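Local coordinates for putative pachytene checkpoint protein 2 (Caenorhabditis elegans, PDB 4XGU) that probably uses ATP hydrolysis to remodel partner proteins, with a likely key role in chromosome recombination during meiosis, at residues B[156-161]-B[198-203]; B[169-174]-B[312-317]; B[231-236]-B[281-286]; B[238-243]-B[291-296]. All coordinates share one frame; numbering follows the deposited sequence.

Interaction 1. Residues B[156-161]-B[198-203]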
loop_
_atom_site.group_PDB
_atom_site.type_symbol
_atom_site.label_atom_id
_atom_site.label_comp_id
_atom_site.label_asym_id
_atom_site.label_seq_id
_atom_site.Cartn_x
_atom_site.Cartn_y
_atom_site.Cartn_z
ATOM N N LEU B 156 -2.235 -42.658 -2.408
ATOM C CA LEU B 156 -1.481 -41.704 -3.215
ATOM C C LEU B 156 -0.116 -42.270 -3.575
ATOM O O LEU B 156 0.335 -42.149 -4.712
ATOM C CB LEU B 156 -1.313 -40.377 -2.475
ATOM C CG LEU B 156 -2.527 -39.455 -2.388
ATOM C CD1 LEU B 156 -2.176 -38.219 -1.586
ATOM C CD2 LEU B 156 -3.000 -39.069 -3.776
ATOM N N ALA B 157 0.531 -42.897 -2.598
ATOM C CA ALA B 157 1.851 -43.482 -2.800
ATOM C C ALA B 157 1.790 -44.696 -3.723
ATOM O O ALA B 157 2.624 -44.844 -4.617
ATOM C CB ALA B 157 2.467 -43.862 -1.460
ATOM N N ARG B 158 0.804 -45.560 -3.500
ATOM C CA ARG B 158 0.629 -46.760 -4.316
ATOM C C ARG B 158 0.382 -46.406 -5.778
ATOM O O ARG B 158 0.995 -46.982 -6.676
ATOM C CB ARG B 158 -0.525 -47.613 -3.782
ATOM C CG ARG B 158 -0.085 -48.907 -3.120
ATOM C CD ARG B 158 -1.272 -49.696 -2.584
ATOM N NE ARG B 158 -1.835 -49.093 -1.376
ATOM C CZ ARG B 158 -3.118 -48.779 -1.220
ATOM N NH1 ARG B 158 -3.981 -49.011 -2.198
ATOM N NH2 ARG B 158 -3.542 -48.237 -0.086
ATOM N N LEU B 159 -0.522 -45.460 -6.006
ATOM C CA LEU B 159 -0.809 -44.981 -7.353
ATOM C C LEU B 159 0.438 -44.396 -7.997
ATOM O O LEU B 159 0.799 -44.760 -9.116
ATOM C CB LEU B 159 -1.922 -43.932 -7.323
ATOM C CG LEU B 159 -3.342 -44.441 -7.087
ATOM C CD1 LEU B 159 -4.293 -43.276 -6.865
ATOM C CD2 LEU B 159 -3.794 -45.283 -8.268
ATOM N N SER B 160 1.096 -43.497 -7.271
ATOM C CA SER B 160 2.291 -42.820 -7.760
ATOM C C SER B 160 3.383 -43.810 -8.146
ATOM O O SER B 160 4.059 -43.632 -9.157
ATOM C CB SER B 160 2.814 -41.848 -6.705
ATOM O OG SER B 160 1.771 -41.007 -6.250
ATOM N N GLU B 161 3.545 -44.856 -7.341
ATOM C CA GLU B 161 4.522 -45.897 -7.635
ATOM C C GLU B 161 4.161 -46.617 -8.932
ATOM O O GLU B 161 5.039 -47.050 -9.678
ATOM C CB GLU B 161 4.612 -46.892 -6.474
ATOM C CG GLU B 161 5.804 -47.840 -6.540
ATOM C CD GLU B 161 5.557 -49.041 -7.435
ATOM O OE1 GLU B 161 6.476 -49.417 -8.195
ATOM O OE2 GLU B 161 4.447 -49.610 -7.376
ATOM N N ILE B 198 8.276 -48.389 5.382
ATOM C CA ILE B 198 8.297 -49.826 5.633
ATOM C C ILE B 198 7.287 -50.549 4.741
ATOM O O ILE B 198 7.591 -51.595 4.168
ATOM C CB ILE B 198 7.999 -50.144 7.111
ATOM C CG1 ILE B 198 9.082 -49.545 8.011
ATOM C CG2 ILE B 198 7.906 -51.645 7.330
ATOM C CD1 ILE B 198 8.745 -49.603 9.480
ATOM N N ARG B 199 6.090 -49.981 4.624
ATOM C CA ARG B 199 5.040 -50.537 3.775
ATOM C C ARG B 199 5.491 -50.694 2.326
ATOM O O ARG B 199 5.155 -51.675 1.666
ATOM C CB ARG B 199 3.795 -49.653 3.826
ATOM C CG ARG B 199 2.773 -50.042 4.879
ATOM C CD ARG B 199 1.565 -50.704 4.232
ATOM N NE ARG B 199 0.309 -50.281 4.846
ATOM C CZ ARG B 199 -0.733 -49.809 4.166
ATOM N NH1 ARG B 199 -0.671 -49.701 2.845
ATOM N NH2 ARG B 199 -1.838 -49.450 4.806
ATOM N N MET B 200 6.251 -49.719 1.840
ATOM C CA MET B 200 6.685 -49.703 0.449
ATOM C C MET B 200 8.121 -50.197 0.286
ATOM O O MET B 200 8.745 -49.965 -0.749
ATOM C CB MET B 200 6.567 -48.288 -0.127
ATOM C CG MET B 200 5.207 -47.631 0.063
ATOM S SD MET B 200 3.957 -48.214 -1.094
ATOM C CE MET B 200 2.503 -47.381 -0.456
ATOM N N ASN B 201 8.647 -50.872 1.304
ATOM C CA ASN B 201 10.052 -51.265 1.295
ATOM C C ASN B 201 10.362 -52.304 0.220
ATOM O O ASN B 201 11.504 -52.427 -0.222
ATOM C CB ASN B 201 10.471 -51.789 2.671
ATOM C CG ASN B 201 9.904 -53.159 2.975
ATOM O OD1 ASN B 201 8.879 -53.561 2.424
ATOM N ND2 ASN B 201 10.567 -53.882 3.866
ATOM N N ASP B 202 9.343 -53.044 -0.201
ATOM C CA ASP B 202 9.500 -53.986 -1.301
ATOM C C ASP B 202 9.665 -53.221 -2.613
ATOM O O ASP B 202 10.384 -53.656 -3.514
ATOM C CB ASP B 202 8.303 -54.940 -1.376
ATOM C CG ASP B 202 8.628 -56.236 -2.107
ATOM O OD1 ASP B 202 9.357 -56.194 -3.121
ATOM O OD2 ASP B 202 8.153 -57.303 -1.661
ATOM N N LYS B 203 9.005 -52.072 -2.708
ATOM C CA LYS B 203 9.068 -51.243 -3.907
ATOM C C LYS B 203 10.271 -50.298 -3.895
ATOM O O LYS B 203 10.839 -49.999 -4.945
ATOM C CB LYS B 203 7.777 -50.434 -4.063
ATOM C CG LYS B 203 6.518 -51.279 -4.189
ATOM C CD LYS B 203 6.576 -52.158 -5.425
ATOM C CE LYS B 203 5.315 -52.991 -5.578
ATOM N NZ LYS B 203 5.346 -53.790 -6.836
#
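Glu161 and Lys203 set their side chains across one another at about a right angle, and the charged ends come near without pairing: Glu161 OE2 lies 4.3 Å from Lys203 NZ, too far for a salt bridge. The touching is done by carbon instead, with Lys203 CD 3.8 Å from Glu161 CD. With Glu161 CG anti to the backbone N (chi1 -167°) and the chain bent at the next bond, the carboxylate is laid against the lysine's methylenes. Beside this pair, Met200 reaches across to helix 145-161, its CE 3.7 Å from Ala157 CB and 4.0 Å from Arg158 CG. Arg158 NH2 and Arg199 NH1 are like charges 4.4 Å apart; Arg158 also makes a cation-pi contact with Tyr395 of a neighbouring subunit. No hydrogen bond spans the segments. The chemistry therefore implies a surface contact resting on the Met200 methyl against Ala157 and the stem of Arg158, and on lysine methylenes laid against a carboxylate, with the glutamate-lysine attraction probably modest and solvent-screened.

Interaction 2. Residues B[169-174]-B[312-317]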
loop_
_atom_site.group_PDB
_atom_site.type_symbol
_atom_site.label_atom_id
_atom_site.label_comp_id
_atom_site.label_asym_id
_atom_site.label_seq_id
_atom_site.Cartn_x
_atom_site.Cartn_y
_atom_site.Cartn_z
ATOM N N ILE B 169 -5.825 -38.885 -14.245
ATOM C CA ILE B 169 -6.202 -38.924 -12.837
ATOM C C ILE B 169 -5.367 -37.939 -12.027
ATOM O O ILE B 169 -4.138 -37.983 -12.053
ATOM C CB ILE B 169 -6.046 -40.335 -12.251
ATOM C CG1 ILE B 169 -7.051 -41.286 -12.901
ATOM C CG2 ILE B 169 -6.235 -40.313 -10.743
ATOM C CD1 ILE B 169 -7.040 -42.674 -12.317
ATOM N N ASN B 170 -6.045 -37.052 -11.306
ATOM C CA ASN B 170 -5.375 -35.969 -10.596
ATOM C C ASN B 170 -4.757 -36.404 -9.270
ATOM O O ASN B 170 -5.461 -36.660 -8.294
ATOM C CB ASN B 170 -6.358 -34.820 -10.364
ATOM C CG ASN B 170 -5.752 -33.686 -9.568
ATOM O OD1 ASN B 170 -4.924 -32.928 -10.074
ATOM N ND2 ASN B 170 -6.172 -33.555 -8.316
ATOM N N VAL B 171 -3.430 -36.484 -9.246
ATOM C CA VAL B 171 -2.694 -36.829 -8.037
ATOM C C VAL B 171 -1.646 -35.755 -7.752
ATOM O O VAL B 171 -0.626 -35.675 -8.437
ATOM C CB VAL B 171 -2.010 -38.206 -8.159
ATOM C CG1 VAL B 171 -1.218 -38.523 -6.903
ATOM C CG2 VAL B 171 -3.042 -39.290 -8.428
ATOM N N ASN B 172 -1.905 -34.929 -6.743
ATOM C CA ASN B 172 -1.053 -33.780 -6.452
ATOM C C ASN B 172 0.242 -34.131 -5.725
ATOM O O ASN B 172 1.212 -33.377 -5.790
ATOM C CB ASN B 172 -1.824 -32.748 -5.625
ATOM C CG ASN B 172 -2.762 -31.907 -6.466
ATOM O OD1 ASN B 172 -2.501 -31.651 -7.641
ATOM N ND2 ASN B 172 -3.859 -31.463 -5.863
ATOM N N ARG B 173 0.238 -35.265 -5.028
ATOM C CA ARG B 173 1.376 -35.720 -4.224
ATOM C C ARG B 173 1.688 -34.771 -3.072
ATOM O O ARG B 173 2.781 -34.810 -2.510
ATOM C CB ARG B 173 2.627 -35.901 -5.092
ATOM C CG ARG B 173 3.149 -37.323 -5.134
ATOM C CD ARG B 173 2.701 -38.053 -6.384
ATOM N NE ARG B 173 3.348 -37.531 -7.584
ATOM C CZ ARG B 173 3.134 -38.002 -8.808
ATOM N NH1 ARG B 173 2.290 -39.009 -8.992
ATOM N NH2 ARG B 173 3.762 -37.467 -9.848
ATOM N N LEU B 174 0.726 -33.924 -2.722
ATOM C CA LEU B 174 0.876 -33.017 -1.589
ATOM C C LEU B 174 -0.224 -33.285 -0.574
ATOM O O LEU B 174 -1.357 -33.583 -0.944
ATOM C CB LEU B 174 0.843 -31.554 -2.054
ATOM C CG LEU B 174 1.215 -30.445 -1.056
ATOM C CD1 LEU B 174 1.796 -29.245 -1.783
ATOM C CD2 LEU B 174 0.020 -30.006 -0.223
ATOM N N ARG B 312 -3.474 -26.810 -4.087
ATOM C CA ARG B 312 -2.399 -27.722 -4.468
ATOM C C ARG B 312 -2.447 -29.037 -3.698
ATOM O O ARG B 312 -1.742 -29.985 -4.035
ATOM C CB ARG B 312 -1.036 -27.058 -4.260
ATOM C CG ARG B 312 -0.468 -26.413 -5.511
ATOM C CD ARG B 312 0.923 -25.840 -5.288
ATOM N NE ARG B 312 1.459 -25.267 -6.518
ATOM C CZ ARG B 312 1.160 -24.051 -6.961
ATOM N NH1 ARG B 312 0.329 -23.282 -6.272
ATOM N NH2 ARG B 312 1.687 -23.602 -8.093
ATOM N N ALA B 313 -3.280 -29.088 -2.667
ATOM C CA ALA B 313 -3.321 -30.249 -1.792
ATOM C C ALA B 313 -4.229 -31.350 -2.333
ATOM O O ALA B 313 -5.301 -31.076 -2.870
ATOM C CB ALA B 313 -3.772 -29.838 -0.395
ATOM N N ASP B 314 -3.783 -32.595 -2.195
ATOM C CA ASP B 314 -4.627 -33.753 -2.469
ATOM C C ASP B 314 -5.730 -33.834 -1.430
ATOM O O ASP B 314 -6.899 -34.046 -1.754
ATOM C CB ASP B 314 -3.812 -35.047 -2.455
ATOM C CG ASP B 314 -3.108 -35.312 -3.767
ATOM O OD1 ASP B 314 -3.752 -35.177 -4.830
ATOM O OD2 ASP B 314 -1.908 -35.655 -3.735
ATOM N N ILE B 315 -5.338 -33.665 -0.171
ATOM C CA ILE B 315 -6.270 -33.734 0.942
ATOM C C ILE B 315 -5.870 -32.755 2.043
ATOM O O ILE B 315 -4.690 -32.613 2.366
ATOM C CB ILE B 315 -6.347 -35.164 1.513
ATOM C CG1 ILE B 315 -7.291 -35.219 2.714
ATOM C CG2 ILE B 315 -4.959 -35.673 1.891
ATOM C CD1 ILE B 315 -7.416 -36.595 3.325
ATOM N N VAL B 316 -6.859 -32.064 2.598
ATOM C CA VAL B 316 -6.630 -31.159 3.716
ATOM C C VAL B 316 -7.351 -31.675 4.952
ATOM O O VAL B 316 -8.580 -31.753 4.974
ATOM C CB VAL B 316 -7.111 -29.736 3.403
ATOM C CG1 VAL B 316 -6.913 -28.837 4.612
ATOM C CG2 VAL B 316 -6.374 -29.179 2.194
ATOM N N LYS B 317 -6.583 -32.035 5.975
ATOM C CA LYS B 317 -7.149 -32.563 7.210
ATOM C C LYS B 317 -6.993 -31.592 8.373
ATOM O O LYS B 317 -5.896 -31.104 8.647
ATOM C CB LYS B 317 -6.499 -33.900 7.567
ATOM C CG LYS B 317 -7.251 -35.109 7.050
ATOM C CD LYS B 317 -8.631 -35.200 7.683
ATOM C CE LYS B 317 -9.414 -36.377 7.131
ATOM N NZ LYS B 317 -10.756 -36.499 7.768
#
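Asp314 turns its carboxylate onto the backbone amides of Asn172, Arg173 and Leu174. Its CG stands anti to the carbonyl carbon, beside the backbone N (chi1 -83°), which carries the acid to them. The soundest bond runs from Asn172 N to Asp314 OD1, 2.7 Å long and nearly straight at 162°, meeting the oxygen on its syn side. OD2 takes the other two: a weak bond from Leu174 N at 3.3 Å, and one from Arg173 N that is bent and so short that its length is doubtful. Arg173 adopts a positive phi (64°), and the turn there helps gather successive N-H groups round one acid. Traffic also runs the other way, since Asp314 N donates to Leu174 O (2.9 Å), while Asn172 ND2 gives a weak bond to Ala313 O. Beside the polar cluster, Leu174 CD2 rests on Ala313 CB at 3.8 Å.

In the next shell, Leu156 packs on both Val171 and Asp314. Arg288 O binds Arg173 NE, and Arg288 NH2 gives Asn172 OD1 a weak bond, so the end of helix 275-288 helps to position the turn. Backbone bonds of Ile315 with Leu176, and of Lys317 with Leu176 and Thr178, continue the pairing along strand 174-178. A buried carboxylate met by main-chain amides is consistent with a retained negative charge, probably stabilised by the N-H dipoles, which fastens the entrances of two neighbouring core strands.

Interaction 3. Residues B[231-236]-B[281-286]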
loop_
_atom_site.group_PDB
_atom_site.type_symbol
_atom_site.label_atom_id
_atom_site.label_comp_id
_atom_site.label_asym_id
_atom_site.label_seq_id
_atom_site.Cartn_x
_atom_site.Cartn_y
_atom_site.Cartn_z
ATOM N N LYS B 231 18.269 -23.550 -4.285
ATOM C CA LYS B 231 19.427 -24.405 -4.048
ATOM C C LYS B 231 19.069 -25.602 -3.172
ATOM O O LYS B 231 19.544 -26.716 -3.397
ATOM C CB LYS B 231 20.555 -23.597 -3.402
ATOM C CG LYS B 231 21.769 -24.416 -3.006
ATOM C CD LYS B 231 22.801 -23.556 -2.295
ATOM C CE LYS B 231 23.983 -24.389 -1.822
ATOM N NZ LYS B 231 24.998 -23.571 -1.101
ATOM N N MET B 232 18.225 -25.364 -2.173
ATOM C CA MET B 232 17.807 -26.418 -1.260
ATOM C C MET B 232 16.950 -27.451 -1.976
ATOM O O MET B 232 17.147 -28.656 -1.816
ATOM C CB MET B 232 17.041 -25.827 -0.077
ATOM C CG MET B 232 16.603 -26.852 0.953
ATOM S SD MET B 232 15.716 -26.085 2.321
ATOM C CE MET B 232 14.408 -25.244 1.435
ATOM N N PHE B 233 15.999 -26.970 -2.770
ATOM C CA PHE B 233 15.093 -27.849 -3.496
ATOM C C PHE B 233 15.808 -28.564 -4.642
ATOM O O PHE B 233 15.405 -29.655 -5.048
ATOM C CB PHE B 233 13.892 -27.055 -4.014
ATOM C CG PHE B 233 12.801 -26.872 -2.992
ATOM C CD1 PHE B 233 12.965 -26.012 -1.920
ATOM C CD2 PHE B 233 11.608 -27.564 -3.105
ATOM C CE1 PHE B 233 11.959 -25.849 -0.981
ATOM C CE2 PHE B 233 10.602 -27.405 -2.169
ATOM C CZ PHE B 233 10.779 -26.546 -1.106
ATOM N N ASP B 234 16.872 -27.950 -5.153
ATOM C CA ASP B 234 17.683 -28.569 -6.199
ATOM C C ASP B 234 18.375 -29.826 -5.681
ATOM O O ASP B 234 18.587 -30.783 -6.428
ATOM C CB ASP B 234 18.721 -27.581 -6.737
ATOM C CG ASP B 234 18.182 -26.729 -7.871
ATOM O OD1 ASP B 234 17.503 -27.283 -8.761
ATOM O OD2 ASP B 234 18.436 -25.505 -7.870
ATOM N N GLN B 235 18.726 -29.817 -4.399
ATOM C CA GLN B 235 19.325 -30.987 -3.769
ATOM C C GLN B 235 18.283 -32.080 -3.560
ATOM O O GLN B 235 18.571 -33.264 -3.738
ATOM C CB GLN B 235 19.971 -30.615 -2.434
ATOM C CG GLN B 235 20.533 -31.808 -1.687
ATOM C CD GLN B 235 21.451 -31.410 -0.553
ATOM O OE1 GLN B 235 21.379 -30.295 -0.038
ATOM N NE2 GLN B 235 22.333 -32.324 -0.164
ATOM N N ILE B 236 17.073 -31.677 -3.179
ATOM C CA ILE B 236 15.966 -32.617 -3.053
ATOM C C ILE B 236 15.698 -33.262 -4.399
ATOM O O ILE B 236 15.406 -34.455 -4.486
ATOM C CB ILE B 236 14.672 -31.940 -2.565
ATOM C CG1 ILE B 236 14.964 -30.940 -1.450
ATOM C CG2 ILE B 236 13.663 -32.988 -2.112
ATOM C CD1 ILE B 236 13.723 -30.281 -0.888
ATOM N N LEU B 281 6.768 -22.079 -4.034
ATOM C CA LEU B 281 5.643 -22.742 -4.690
ATOM C C LEU B 281 6.036 -23.328 -6.044
ATOM O O LEU B 281 5.566 -24.401 -6.425
ATOM C CB LEU B 281 4.475 -21.769 -4.864
ATOM C CG LEU B 281 3.321 -21.918 -3.865
ATOM C CD1 LEU B 281 3.789 -21.666 -2.440
ATOM C CD2 LEU B 281 2.175 -20.989 -4.229
ATOM N N THR B 282 6.894 -22.615 -6.768
ATOM C CA THR B 282 7.435 -23.116 -8.025
ATOM C C THR B 282 8.300 -24.348 -7.772
ATOM O O THR B 282 8.202 -25.347 -8.488
ATOM C CB THR B 282 8.262 -22.042 -8.755
ATOM O OG1 THR B 282 7.412 -20.942 -9.104
ATOM C CG2 THR B 282 8.889 -22.612 -10.016
ATOM N N GLN B 283 9.138 -24.278 -6.740
ATOM C CA GLN B 283 9.988 -25.405 -6.371
ATOM C C GLN B 283 9.159 -26.563 -5.829
ATOM O O GLN B 283 9.524 -27.727 -6.001
ATOM C CB GLN B 283 11.035 -24.980 -5.341
ATOM C CG GLN B 283 12.135 -24.116 -5.918
ATOM C CD GLN B 283 12.662 -24.664 -7.223
ATOM O OE1 GLN B 283 13.233 -25.754 -7.267
ATOM N NE2 GLN B 283 12.460 -23.917 -8.301
ATOM N N ILE B 284 8.047 -26.238 -5.176
ATOM C CA ILE B 284 7.105 -27.257 -4.727
ATOM C C ILE B 284 6.523 -27.983 -5.933
ATOM O O ILE B 284 6.436 -29.210 -5.946
ATOM C CB ILE B 284 5.960 -26.656 -3.884
ATOM C CG1 ILE B 284 6.458 -26.284 -2.489
ATOM C CG2 ILE B 284 4.815 -27.640 -3.758
ATOM C CD1 ILE B 284 5.386 -25.692 -1.600
ATOM N N ASP B 285 6.149 -27.217 -6.951
ATOM C CA ASP B 285 5.558 -27.775 -8.163
ATOM C C ASP B 285 6.501 -28.713 -8.910
ATOM O O ASP B 285 6.070 -29.733 -9.450
ATOM C CB ASP B 285 5.109 -26.653 -9.097
ATOM C CG ASP B 285 3.716 -26.153 -8.777
ATOM O OD1 ASP B 285 3.362 -26.101 -7.580
ATOM O OD2 ASP B 285 2.972 -25.823 -9.725
ATOM N N ARG B 286 7.783 -28.363 -8.945
ATOM C CA ARG B 286 8.773 -29.192 -9.624
ATOM C C ARG B 286 8.902 -30.548 -8.954
ATOM O O ARG B 286 8.986 -31.583 -9.613
ATOM C CB ARG B 286 10.136 -28.500 -9.646
ATOM C CG ARG B 286 11.276 -29.422 -10.057
ATOM C CD ARG B 286 12.485 -28.642 -10.540
ATOM N NE ARG B 286 13.121 -27.893 -9.463
ATOM C CZ ARG B 286 14.389 -28.045 -9.097
ATOM N NH1 ARG B 286 15.162 -28.921 -9.725
ATOM N NH2 ARG B 286 14.887 -27.319 -8.105
#
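Phe233 presents one ring face to Gln283, whose CB sits 3.8 Å from the ring centroid and 28° off the normal, a CH-pi contact displaced toward the rim. Ile236 CD1 lies over the opposite face, so the ring is sandwiched between Ile236 of its own helix and Gln283 of helix 275-288. The Phe233 and Gln283 side chains slide past each other in opposite directions, with the amide plane almost perpendicular to the ring. Phe233 CE2 also makes a looser contact with Ile284 CG1 at 4.3 Å.

Arg286 crosses Asp234 at about a right angle; with CG anti to the backbone N (chi1 167°) and a bend at chi3, its guanidinium is brought to the acid. NH2 and NH1 converge on Asp234 OD1, at 2.7 Å and a weaker 3.0 Å, forming a salt bridge in which NH2 approaches from above the carboxylate plane. Arg286 NE gives a weak bond to Gln283 OE1, which may help steady the group; the NH2 approach to that oxygen is doubtfully short. NH1 has a second acid in Asp237.

The axes of segments 231-236 and 281-286 run nearly parallel (6°), 10.2 Å apart at closest, so the helices lie side by side here. Leu280 and Ile287 extend the apolar seam, and Phe233 also touches Ile212 on strand 206-212 of the central sheet.

Interaction 4. Residues B[238-243]-B[291-296]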
loop_
_atom_site.group_PDB
_atom_site.type_symbol
_atom_site.label_atom_id
_atom_site.label_comp_id
_atom_site.label_asym_id
_atom_site.label_seq_id
_atom_site.Cartn_x
_atom_site.Cartn_y
_atom_site.Cartn_z
ATOM N N GLU B 238 17.828 -33.815 -6.895
ATOM C CA GLU B 238 18.848 -34.828 -7.162
ATOM C C GLU B 238 18.532 -36.132 -6.443
ATOM O O GLU B 238 18.685 -37.216 -7.006
ATOM C CB GLU B 238 20.234 -34.333 -6.745
ATOM C CG GLU B 238 20.988 -33.584 -7.831
ATOM C CD GLU B 238 22.487 -33.606 -7.606
ATOM O OE1 GLU B 238 22.925 -34.192 -6.594
ATOM O OE2 GLU B 238 23.228 -33.044 -8.443
ATOM N N LEU B 239 18.086 -36.016 -5.197
ATOM C CA LEU B 239 17.702 -37.178 -4.408
ATOM C C LEU B 239 16.457 -37.824 -5.004
ATOM O O LEU B 239 16.265 -39.036 -4.905
ATOM C CB LEU B 239 17.459 -36.777 -2.954
ATOM C CG LEU B 239 17.984 -37.731 -1.881
ATOM C CD1 LEU B 239 19.426 -38.108 -2.171
ATOM C CD2 LEU B 239 17.870 -37.087 -0.511
ATOM N N ALA B 240 15.619 -37.004 -5.630
ATOM C CA ALA B 240 14.406 -37.485 -6.279
ATOM C C ALA B 240 14.720 -38.085 -7.645
ATOM O O ALA B 240 13.990 -38.947 -8.134
ATOM C CB ALA B 240 13.398 -36.359 -6.416
ATOM N N GLU B 241 15.808 -37.616 -8.256
ATOM C CA GLU B 241 16.290 -38.169 -9.520
ATOM C C GLU B 241 16.666 -39.633 -9.335
ATOM O O GLU B 241 16.572 -40.438 -10.263
ATOM C CB GLU B 241 17.488 -37.372 -10.047
ATOM C CG GLU B 241 17.134 -35.989 -10.583
ATOM C CD GLU B 241 18.356 -35.132 -10.856
ATOM O OE1 GLU B 241 18.203 -33.898 -10.992
ATOM O OE2 GLU B 241 19.472 -35.688 -10.933
ATOM N N ASP B 242 17.097 -39.964 -8.123
ATOM C CA ASP B 242 17.377 -41.341 -7.750
ATOM C C ASP B 242 16.074 -42.128 -7.678
ATOM O O ASP B 242 15.199 -41.823 -6.868
ATOM C CB ASP B 242 18.118 -41.391 -6.410
ATOM C CG ASP B 242 18.538 -42.797 -6.020
ATOM O OD1 ASP B 242 18.442 -43.712 -6.865
ATOM O OD2 ASP B 242 18.972 -42.987 -4.863
ATOM N N GLU B 243 15.940 -43.133 -8.538
ATOM C CA GLU B 243 14.758 -43.985 -8.520
ATOM C C GLU B 243 14.964 -45.125 -7.530
ATOM O O GLU B 243 16.045 -45.269 -6.956
ATOM C CB GLU B 243 14.451 -44.531 -9.916
ATOM C CG GLU B 243 15.407 -45.610 -10.409
ATOM C CD GLU B 243 16.702 -45.054 -10.982
ATOM O OE1 GLU B 243 17.324 -45.747 -11.813
ATOM O OE2 GLU B 243 17.103 -43.931 -10.606
ATOM N N ASP B 291 7.252 -39.388 -9.313
ATOM C CA ASP B 291 6.434 -40.470 -8.785
ATOM C C ASP B 291 6.908 -40.927 -7.410
ATOM O O ASP B 291 6.105 -41.332 -6.569
ATOM C CB ASP B 291 6.432 -41.657 -9.750
ATOM C CG ASP B 291 5.684 -41.365 -11.034
ATOM O OD1 ASP B 291 4.903 -40.391 -11.061
ATOM O OD2 ASP B 291 5.870 -42.118 -12.013
ATOM N N ASN B 292 8.216 -40.859 -7.184
ATOM C CA ASN B 292 8.806 -41.365 -5.949
ATOM C C ASN B 292 8.979 -40.288 -4.882
ATOM O O ASN B 292 9.886 -40.358 -4.060
ATOM C CB ASN B 292 10.161 -42.010 -6.243
ATOM C CG ASN B 292 11.201 -41.001 -6.694
ATOM O OD1 ASN B 292 10.868 -39.960 -7.261
ATOM N ND2 ASN B 292 12.469 -41.305 -6.442
ATOM N N VAL B 293 8.105 -39.289 -4.899
ATOM C CA VAL B 293 8.218 -38.171 -3.972
ATOM C C VAL B 293 6.886 -37.907 -3.281
ATOM O O VAL B 293 5.830 -38.123 -3.864
ATOM C CB VAL B 293 8.690 -36.897 -4.700
ATOM C CG1 VAL B 293 8.706 -35.716 -3.760
ATOM C CG2 VAL B 293 10.067 -37.110 -5.295
ATOM N N LEU B 294 6.938 -37.454 -2.033
ATOM C CA LEU B 294 5.731 -37.110 -1.297
ATOM C C LEU B 294 6.001 -35.941 -0.357
ATOM O O LEU B 294 6.907 -36.005 0.475
ATOM C CB LEU B 294 5.230 -38.321 -0.516
ATOM C CG LEU B 294 3.820 -38.222 0.047
ATOM C CD1 LEU B 294 2.847 -37.953 -1.080
ATOM C CD2 LEU B 294 3.472 -39.508 0.762
ATOM N N ILE B 295 5.222 -34.872 -0.484
ATOM C CA ILE B 295 5.455 -33.685 0.333
ATOM C C ILE B 295 4.327 -33.459 1.340
ATOM O O ILE B 295 3.144 -33.524 0.999
ATOM C CB ILE B 295 5.645 -32.432 -0.546
ATOM C CG1 ILE B 295 4.437 -32.205 -1.448
ATOM C CG2 ILE B 295 6.875 -32.585 -1.423
ATOM C CD1 ILE B 295 4.680 -31.172 -2.528
ATOM N N LEU B 296 4.706 -33.212 2.589
ATOM C CA LEU B 296 3.740 -33.048 3.670
ATOM C C LEU B 296 3.876 -31.677 4.322
ATOM O O LEU B 296 4.978 -31.245 4.651
ATOM C CB LEU B 296 3.915 -34.145 4.725
ATOM C CG LEU B 296 3.823 -35.610 4.286
ATOM C CD1 LEU B 296 5.177 -36.152 3.853
ATOM C CD2 LEU B 296 3.242 -36.453 5.403
#
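Asn292 reaches from just ahead of strand 293-299 to the end of helix 228-241, where its ND2 donates to Ala240 O over 3.3 Å at an angle of 150°. That acceptor lies close to the plane of the asparagine amide, whereas the donor is tilted from the carbonyl plane of Ala240. Asp242 O lies 2.8 Å from the same ND2, and Cys245 O accepts a weak bond from it, so the amide nitrogen faces a group of main-chain carbonyls where the chain leaves the helix. With CG held between the backbone N and the carbonyl carbon (chi1 67°), the amide is brought round to this turn.

Val293 begins the strand and supplies the apolar half of the contact: its CG2 packs on Ala240 CB at 3.6 Å, and Ile287 and Val247 border the same valine. Farther along, Leu294 continues the backbone pairing with strand 245-251 and sends its side chain toward Leu196 of helix 185-199, while Ile295 faces Ile284 and Ile287. The alternation puts helices on both sides of the sheet. Such an arrangement is that of the three-layered alpha-beta-alpha core of AAA+ ATPases, in which helix 228-241 belongs to the crossover connecting the parallel strands 206-212 and 245-251.

Following the chain from its N terminus, interaction 1 opens on helix 145-161, and interaction 2 opens at 169-174 before interaction 1 closes at 198-203, so the two cross. Interactions 3 and 4 open in turn along helix 228-241. They close in the same order, on helix 275-288 and strand 293-299, and therefore cross as well. Both are nested inside the long loop that interaction 2 finally closes at 312-317, and both follow interaction 1 in series. Interaction 1 ties a helix to another helix's end, interaction 2 a loop to a strand entrance, interaction 3 two helices, and interaction 4 a helix end to a strand. Arg312 and Asp285 link interactions 2 and 3 through a salt bridge; interactions 1 and 2 also touch a second subunit.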